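Local coordinates for flagellar biosynthetic protein flhB (Aquifex aeolicus, PDB 3B1S) that is the C-terminal domain of a membrane protein probably required for flagellar rod formation and export of flagellar proteins, at residues E62-P65 with K66-K69. Numbering follows the deposited sequence.
Sequences EISP and KFYK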
loop_
_atom_site.group_PDB
_atom_site.type_symbol
_atom_site.label_atom_id
_atom_site.label_comp_id
_atom_site.label_asym_id
_atom_site.label_seq_id
_atom_site.Cartn_x
_atom_site.Cartn_y
_atom_site.Cartn_z
ATOM N N GLU D 62 -3.848 -10.187 -3.358
ATOM C CA GLU D 62 -4.335 -9.422 -4.486
ATOM C C GLU D 62 -5.683 -8.865 -4.202
ATOM O O GLU D 62 -6.479 -9.467 -3.536
ATOM C CB GLU D 62 -4.526 -10.323 -5.688
ATOM C CG GLU D 62 -3.295 -10.714 -6.394
ATOM C CD GLU D 62 -3.608 -11.496 -7.615
ATOM O OE1 GLU D 62 -2.685 -11.904 -8.321
ATOM O OE2 GLU D 62 -4.789 -11.711 -7.873
ATOM N N ILE D 63 -5.916 -7.672 -4.702
ATOM C CA ILE D 63 -7.139 -6.955 -4.427
ATOM C C ILE D 63 -8.306 -7.764 -4.964
ATOM O O ILE D 63 -8.134 -8.655 -5.800
ATOM C CB ILE D 63 -7.106 -5.527 -5.021
ATOM C CG1 ILE D 63 -6.958 -5.562 -6.543
ATOM C CG2 ILE D 63 -5.933 -4.772 -4.458
ATOM C CD1 ILE D 63 -7.284 -4.268 -7.253
ATOM N N SER D 64 -9.461 -7.435 -4.427
ATOM C CA SER D 64 -10.723 -7.989 -4.889
ATOM C C SER D 64 -10.919 -7.606 -6.334
ATOM O O SER D 64 -10.546 -6.492 -6.729
ATOM C CB SER D 64 -11.895 -7.411 -4.085
ATOM O OG SER D 64 -11.837 -7.786 -2.743
ATOM N N PRO D 65 -11.490 -8.558 -7.175
ATOM C CA PRO D 65 -12.071 -8.171 -8.455
ATOM C C PRO D 65 -12.921 -6.882 -8.383
ATOM O O PRO D 65 -12.779 -6.004 -9.239
ATOM C CB PRO D 65 -12.875 -9.410 -8.838
ATOM C CG PRO D 65 -11.972 -10.536 -8.361
ATOM C CD PRO D 65 -11.369 -10.028 -7.061
ATOM N N LYS D 66 -13.619 -6.663 -7.290
ATOM C CA LYS D 66 -14.433 -5.483 -7.227
ATOM C C LYS D 66 -13.638 -4.235 -7.421
ATOM O O LYS D 66 -14.003 -3.400 -8.219
ATOM C CB LYS D 66 -15.000 -5.363 -5.832
ATOM C CG LYS D 66 -15.039 -3.933 -5.371
ATOM C CD LYS D 66 -16.236 -3.635 -4.492
ATOM C CE LYS D 66 -16.719 -2.204 -4.704
ATOM N NZ LYS D 66 -17.928 -1.839 -3.919
ATOM N N PHE D 67 -12.494 -4.137 -6.794
ATOM C CA PHE D 67 -11.721 -2.919 -6.900
ATOM C C PHE D 67 -11.138 -2.683 -8.263
ATOM O O PHE D 67 -10.533 -1.666 -8.482
ATOM C CB PHE D 67 -10.592 -2.908 -5.899
ATOM C CG PHE D 67 -11.031 -2.626 -4.520
ATOM C CD1 PHE D 67 -11.563 -1.411 -4.199
ATOM C CD2 PHE D 67 -10.902 -3.571 -3.539
ATOM C CE1 PHE D 67 -11.958 -1.150 -2.940
ATOM C CE2 PHE D 67 -11.300 -3.310 -2.277
ATOM C CZ PHE D 67 -11.826 -2.104 -1.974
ATOM N N TYR D 68 -11.216 -3.636 -9.164
ATOM C CA TYR D 68 -10.455 -3.481 -10.396
ATOM C C TYR D 68 -10.827 -2.171 -11.070
ATOM O O TYR D 68 -9.999 -1.573 -11.754
ATOM C CB TYR D 68 -10.621 -4.653 -11.342
ATOM C CG TYR D 68 -10.153 -5.977 -10.788
ATOM C CD1 TYR D 68 -10.557 -7.172 -11.385
ATOM C CD2 TYR D 68 -9.333 -6.051 -9.665
ATOM C CE1 TYR D 68 -10.142 -8.423 -10.895
ATOM C CE2 TYR D 68 -8.919 -7.298 -9.165
ATOM C CZ TYR D 68 -9.335 -8.478 -9.790
ATOM O OH TYR D 68 -8.951 -9.707 -9.321
ATOM N N LYS D 69 -12.013 -1.679 -10.771
ATOM C CA LYS D 69 -12.493 -0.444 -11.353
ATOM C C LYS D 69 -11.740 0.841 -11.052
ATOM O O LYS D 69 -11.429 1.597 -11.947
ATOM C CB LYS D 69 -13.910 -0.218 -10.849
ATOM C CG LYS D 69 -13.983 0.105 -9.362
ATOM C CD LYS D 69 -15.327 0.707 -8.975
ATOM C CE LYS D 69 -16.312 -0.331 -8.463
ATOM N NZ LYS D 69 -17.689 0.212 -8.376
#
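Ser64 and Pro65 each offer a carbonyl to the amide three residues on, that of Phe67 and of Tyr68 respectively. Tyr68 N donates to Pro65 O, 2.8 Å and 164° at the hydrogen. A weak bond, bent to 130°, joins Phe67 N to Ser64 O at 3.1 Å.

The apolar contacts centre on the Tyr68 ring. With CG anti to its own carbonyl carbon (chi1 -61°), this side chain runs back alongside Pro65, and one ring face lies over the proline, though the close CH-pi approach of Pro65 CA is doubtful. Pro65 CB reaches Tyr68 CE1 at 3.6 Å, and the proline CG sits beside Tyr68 OH. Ile63 instead meets the ring at its edge, its CD1 3.6 Å from Tyr68 CD2; the same methyl also touches Phe67 CB at 3.8 Å. An alanine in place of Tyr68 would probably leave Pro65 without its aromatic cover and Ile63 without the ring edge it packs against.

Ile63 is buried and also makes a backbone hydrogen bond with Pro18, while Tyr68 touches Ala17, so the turn is joined to the loop before strand 19-25. Consecutive i to i+3 backbone hydrogen bonds, the first weak, mark a turn that leads into the C-terminal helix 68-84 of the FlhB cytoplasmic domain.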